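Local coordinates for Ice-binding protein (Flavobacteriaceae bacterium, PDB 5UYT) that probably binds ice crystals and so acts as an antifreeze protein, through right-handed beta-helical ice-binding domains, at residues A[12-17]-A[190-195]; A[26-31]-A[198-203]. All coordinates share one frame; numbering follows the deposited sequence. Where two conformers were deposited one is given.

Contact 1 of 2, residues A[12-17]-A[190-195]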
loop_
_atom_site.group_PDB
_atom_site.type_symbol
_atom_site.label_atom_id
_atom_site.label_comp_id
_atom_site.label_asym_id
_atom_site.label_seq_id
_atom_site.Cartn_x
_atom_site.Cartn_y
_atom_site.Cartn_z
ATOM N N PHE A 12 9.714 7.768 6.511
ATOM C CA PHE A 12 10.154 7.789 5.127
ATOM C C PHE A 12 10.677 6.452 4.634
ATOM O O PHE A 12 11.311 5.716 5.383
ATOM C CB PHE A 12 11.257 8.857 4.952
ATOM C CG PHE A 12 10.735 10.251 5.004
ATOM C CD1 PHE A 12 10.468 10.948 3.825
ATOM C CD2 PHE A 12 10.495 10.869 6.230
ATOM C CE1 PHE A 12 9.970 12.235 3.859
ATOM C CE2 PHE A 12 9.988 12.168 6.275
ATOM C CZ PHE A 12 9.728 12.852 5.087
ATOM N N ALA A 13 10.425 6.186 3.355
ATOM C CA ALA A 13 11.133 5.173 2.583
ATOM C C ALA A 13 12.395 5.755 1.954
ATOM O O ALA A 13 13.446 5.089 1.949
ATOM C CB ALA A 13 10.234 4.628 1.476
ATOM N N LEU A 14 12.285 6.968 1.398
ATOM C CA LEU A 14 13.406 7.643 0.726
ATOM C C LEU A 14 13.442 9.074 1.249
ATOM O O LEU A 14 12.430 9.783 1.187
ATOM C CB LEU A 14 13.184 7.697 -0.796
ATOM C CG LEU A 14 12.953 6.361 -1.516
ATOM C CD1 LEU A 14 12.554 6.592 -2.984
ATOM C CD2 LEU A 14 14.229 5.519 -1.427
ATOM N N PHE A 15 14.591 9.501 1.761
ATOM C CA PHE A 15 14.691 10.855 2.277
ATOM C C PHE A 15 16.112 11.398 2.200
ATOM O O PHE A 15 17.069 10.704 2.561
ATOM C CB PHE A 15 14.207 10.952 3.731
ATOM C CG PHE A 15 14.439 12.314 4.334
ATOM C CD1 PHE A 15 13.572 13.363 4.047
ATOM C CD2 PHE A 15 15.542 12.563 5.143
ATOM C CE1 PHE A 15 13.799 14.629 4.565
ATOM C CE2 PHE A 15 15.782 13.832 5.668
ATOM C CZ PHE A 15 14.906 14.869 5.380
ATOM N N THR A 16 16.229 12.638 1.736
ATOM C CA THR A 16 17.493 13.371 1.869
ATOM C C THR A 16 17.281 14.726 2.528
ATOM O O THR A 16 16.284 15.423 2.285
ATOM C CB THR A 16 18.276 13.515 0.537
ATOM O OG1 THR A 16 19.509 14.192 0.808
ATOM C CG2 THR A 16 17.511 14.313 -0.531
ATOM N N THR A 17 18.218 15.077 3.393
ATOM C CA THR A 17 18.233 16.383 4.026
ATOM C C THR A 17 18.493 17.488 2.986
ATOM O O THR A 17 18.014 18.620 3.122
ATOM C CB THR A 17 19.269 16.360 5.169
ATOM O OG1 THR A 17 18.736 15.525 6.204
ATOM C CG2 THR A 17 19.589 17.772 5.720
ATOM N N GLY A 190 22.806 14.841 -0.031
ATOM C CA GLY A 190 23.168 14.123 -1.245
ATOM C C GLY A 190 21.921 13.692 -1.999
ATOM O O GLY A 190 20.866 13.459 -1.389
ATOM N N ALA A 191 22.027 13.544 -3.323
ATOM C CA ALA A 191 20.870 13.140 -4.151
ATOM C C ALA A 191 20.457 11.678 -3.920
ATOM O O ALA A 191 21.266 10.857 -3.468
ATOM C CB ALA A 191 21.173 13.376 -5.624
ATOM N N ILE A 192 19.192 11.359 -4.203
ATOM C CA ILE A 192 18.748 9.965 -4.215
ATOM C C ILE A 192 18.195 9.680 -5.610
ATOM O O ILE A 192 17.301 10.379 -6.079
ATOM C CB ILE A 192 17.675 9.688 -3.128
ATOM C CG1 ILE A 192 18.281 9.919 -1.733
ATOM C CG2 ILE A 192 17.105 8.264 -3.285
ATOM C CD1 ILE A 192 17.286 9.922 -0.581
ATOM N N THR A 193 18.714 8.643 -6.263
ATOM C CA THR A 193 18.294 8.303 -7.621
ATOM C C THR A 193 17.852 6.851 -7.613
ATOM O O THR A 193 18.642 5.961 -7.252
ATOM C CB THR A 193 19.482 8.466 -8.596
ATOM O OG1 THR A 193 19.981 9.798 -8.509
ATOM C CG2 THR A 193 19.057 8.183 -10.050
ATOM N N VAL A 194 16.590 6.592 -7.962
ATOM C CA VAL A 194 16.104 5.219 -7.999
ATOM C C VAL A 194 15.516 4.907 -9.380
ATOM O O VAL A 194 14.957 5.775 -10.028
ATOM C CB VAL A 194 15.077 4.926 -6.866
ATOM C CG1 VAL A 194 15.693 5.234 -5.506
ATOM C CG2 VAL A 194 13.756 5.696 -7.069
ATOM N N THR A 195 15.657 3.676 -9.837
ATOM C CA THR A 195 15.131 3.315 -11.155
ATOM C C THR A 195 14.486 1.929 -11.041
ATOM O O THR A 195 15.176 0.930 -10.825
ATOM C CB THR A 195 16.235 3.383 -12.263
ATOM O OG1 THR A 195 17.285 2.480 -11.933
ATOM C CG2 THR A 195 16.870 4.760 -12.330
#

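Contact 2 of 2, residues A[26-31]-A[198-203]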
loop_
_atom_site.group_PDB
_atom_site.type_symbol
_atom_site.label_atom_id
_atom_site.label_comp_id
_atom_site.label_asym_id
_atom_site.label_seq_id
_atom_site.Cartn_x
_atom_site.Cartn_y
_atom_site.Cartn_z
ATOM N N LEU A 26 8.794 2.050 -13.382
ATOM C CA LEU A 26 7.744 1.627 -12.449
ATOM C C LEU A 26 8.390 1.202 -11.130
ATOM O O LEU A 26 9.084 0.195 -11.081
ATOM C CB LEU A 26 6.903 0.480 -13.056
ATOM C CG LEU A 26 5.706 -0.011 -12.215
ATOM C CD1 LEU A 26 4.667 1.109 -12.043
ATOM C CD2 LEU A 26 5.063 -1.286 -12.810
ATOM N N SER A 27 8.168 1.981 -10.084
ATOM C CA SER A 27 8.735 1.706 -8.766
ATOM C C SER A 27 7.585 1.541 -7.784
ATOM O O SER A 27 6.501 2.142 -7.973
ATOM C CB SER A 27 9.609 2.869 -8.303
ATOM O OG SER A 27 10.848 2.894 -9.027
ATOM N N HIS A 28 7.823 0.745 -6.749
ATOM C CA HIS A 28 6.816 0.406 -5.753
ATOM C C HIS A 28 7.360 0.859 -4.396
ATOM O O HIS A 28 8.377 0.340 -3.906
ATOM C CB HIS A 28 6.540 -1.101 -5.774
ATOM C CG HIS A 28 6.080 -1.612 -7.109
ATOM N ND1 HIS A 28 4.849 -1.303 -7.637
ATOM C CD2 HIS A 28 6.703 -2.382 -8.035
ATOM C CE1 HIS A 28 4.715 -1.873 -8.820
ATOM N NE2 HIS A 28 5.834 -2.523 -9.094
ATOM N N ILE A 29 6.727 1.871 -3.816
ATOM C CA ILE A 29 7.300 2.516 -2.625
ATOM C C ILE A 29 6.265 2.555 -1.530
ATOM O O ILE A 29 5.149 2.998 -1.782
ATOM C CB ILE A 29 7.708 3.998 -2.877
ATOM C CG1 ILE A 29 8.628 4.155 -4.123
ATOM C CG2 ILE A 29 8.301 4.613 -1.601
ATOM C CD1 ILE A 29 10.054 3.705 -3.932
ATOM N N THR A 30 6.652 2.122 -0.328
ATOM C CA THR A 30 5.822 2.240 0.871
ATOM C C THR A 30 6.592 3.032 1.915
ATOM O O THR A 30 7.599 2.564 2.425
ATOM C CB THR A 30 5.438 0.874 1.459
ATOM O OG1 THR A 30 4.782 0.113 0.448
ATOM C CG2 THR A 30 4.470 1.067 2.674
ATOM N N GLY A 31 6.065 4.198 2.253
ATOM C CA GLY A 31 6.729 5.153 3.138
ATOM C C GLY A 31 6.693 6.516 2.467
ATOM O O GLY A 31 6.517 6.616 1.228
ATOM N N THR A 198 11.816 -1.399 -5.637
ATOM C CA THR A 198 10.803 -1.602 -4.599
ATOM C C THR A 198 11.458 -1.251 -3.288
ATOM O O THR A 198 12.534 -1.794 -2.963
ATOM C CB THR A 198 10.347 -3.063 -4.542
ATOM O OG1 THR A 198 9.726 -3.397 -5.784
ATOM C CG2 THR A 198 9.336 -3.287 -3.362
ATOM N N VAL A 199 10.855 -0.327 -2.537
ATOM C CA VAL A 199 11.419 0.077 -1.230
ATOM C C VAL A 199 10.220 0.176 -0.283
ATOM O O VAL A 199 9.309 0.964 -0.537
ATOM C CB VAL A 199 12.137 1.463 -1.258
ATOM C CG1 VAL A 199 12.710 1.799 0.114
ATOM C CG2 VAL A 199 13.243 1.512 -2.290
ATOM N N ARG A 200 10.233 -0.610 0.791
ATOM C CA ARG A 200 9.150 -0.591 1.768
ATOM C C ARG A 200 9.781 -0.418 3.140
ATOM O O ARG A 200 10.652 -1.210 3.536
ATOM C CB ARG A 200 8.346 -1.879 1.698
ATOM C CG ARG A 200 7.978 -2.273 0.269
ATOM C CD ARG A 200 6.565 -2.787 0.185
ATOM N NE ARG A 200 6.270 -3.392 -1.103
ATOM C CZ ARG A 200 5.616 -2.780 -2.087
ATOM N NH1 ARG A 200 5.217 -1.500 -1.962
ATOM N NH2 ARG A 200 5.401 -3.429 -3.199
ATOM N N LYS A 201 9.374 0.634 3.846
ATOM C CA LYS A 201 9.927 0.861 5.187
ATOM C C LYS A 201 9.615 -0.345 6.087
ATOM O O LYS A 201 8.553 -1.003 5.944
ATOM C CB LYS A 201 9.434 2.189 5.776
ATOM C CG LYS A 201 7.941 2.244 6.045
ATOM C CD LYS A 201 7.521 3.615 6.558
ATOM C CE LYS A 201 6.046 3.632 6.917
ATOM N NZ LYS A 201 5.595 4.972 7.445
ATOM N N PRO A 202 10.551 -0.698 6.978
ATOM C CA PRO A 202 10.333 -1.852 7.832
ATOM C C PRO A 202 9.274 -1.548 8.882
ATOM O O PRO A 202 9.125 -0.407 9.295
ATOM C CB PRO A 202 11.704 -2.105 8.487
ATOM C CG PRO A 202 12.518 -0.903 8.232
ATOM C CD PRO A 202 11.844 -0.027 7.218
ATOM N N ILE A 203 8.488 -2.551 9.235
ATOM C CA ILE A 203 7.514 -2.400 10.300
ATOM C C ILE A 203 8.167 -2.957 11.567
ATOM O O ILE A 203 9.322 -3.429 11.520
ATOM C CB ILE A 203 6.158 -3.065 9.921
ATOM C CG1 ILE A 203 6.323 -4.564 9.651
ATOM C CG2 ILE A 203 5.587 -2.380 8.683
ATOM C CD1 ILE A 203 5.072 -5.232 9.068
HETATM O O HOH W 1 3.048 0.538 -3.027
#

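Contact 1 of 2, residues A[12-17]-A[190-195]
T16 and G190 bring the two backbones nearest each other, their CA atoms 6.5 Å apart, and from there the chains run in nearly opposing directions, 158° between 14-to-16 and 190-to-194. No backbone-to-backbone hydrogen bond joins them: they lie on different faces of the solenoid and meet through side chains across its interior. L14, T16, I192 and V194 all start their side chains toward the other segment, while F15 turns away and packs on T57 and A60 of helix 55-73. The one hydrogen bond is given by T16, whose OG1 donates to the carbonyl O of G190 at 2.7 Å. With OG1 set opposite the backbone N (chi1 -177°), the hydroxyl reaches G190 O at a C=O...donor angle of 141°, somewhat tilted from the carbonyl plane. The same oxygen is also hydrogen-bonded to A18 N, so two partners fix its rotation. This is the inside of a right-handed beta-helix, where strand 12-16 pairs with strands 32-35 and 180-187 while strand 192-195 belongs to a separate parallel sheet facing it. A valine in place of T16 would probably leave the G190 carbonyl and the A18 amide without their hydroxyl partner. Further along, I192 brings its CD1 against the backbone, 3.2 Å from F15 O, and also touches CB of T16. L14 then spans both aliphatic side chains of the opposing strand, its CD2 4.4 Å from I192 CG2 and its CD1 4.2 Å from V194 CG1.

Contact 2 of 2, residues A[26-31]-A[198-203]
T30 and R200 are brought together by two torsions: T30 OG1 stands opposite its own carbonyl carbon (chi1 -56°), and the arginine chain bends at chi2 (-139°), folding back across the neighbouring strand. R200 was modelled in two conformers, and its side-chain contacts hold for the one described. In it NH1 donates to T30 OG1 at 2.9 Å with an N-H...O angle of 150°, the hydroxyl lying close to the guanidinium plane. R200 CD also touches this oxygen. The other terminal nitrogen, NH2, sits 3.7 Å from H28 CB, and T198 CG2 lies over one guanidinium face, offset toward its rim. T198 OG1 comes in at the edge of the H28 ring, in its plane, 3.9 Å from CD2.

Beneath these groups, strands 28-30 and 198-200 run nearly parallel, 4.7 Å apart at closest approach, and pair H28 with T198, I29 with V199 and T30 with R200. V199 N donates to H28 O, T30 N to V199 O, and K201 N to T30 O, the alternating pattern of a parallel pair, here linking neighbouring coils of the beta-helix that are far apart in sequence. On the opposite face from H28, T30 and R200, I29 and V199 lie side by side, CD1 of I29 4.1 Å from V199 CB, packing inward. Past the strands, K201 lays CD 3.8 Å from G31 CA, where the backbone angles would jam a CB against the preceding carbonyl O and the lysine chain itself would crowd it. A water accepts from R200 NH1. The chemistry thus divides by face: aliphatic packing inside, and outside an arginine whose positive charge finds the T30 hydroxyl and a water among its partners, with H28 close enough that its protonation would likely be disfavoured.

The centres of contact 1 and contact 2 are 12 Å apart in the first of the two ice-binding-like regions. Along the chain the segments alternate: 12-17, 26-31, 190-195, then 198-203. Strand 192-195 is followed directly by strand 198-200, so the late part of this region comes back to its opening strands at two neighbouring places. A13 joins the two, its CB packing 3.6 Å from I29 CG2 and its carbonyl O near V199 CG1. Contact 1 crosses the interior between faces, whereas contact 2 pairs strands along one face; together they fasten the N-terminal strands into the beta-helix beside the coil formed much later in sequence.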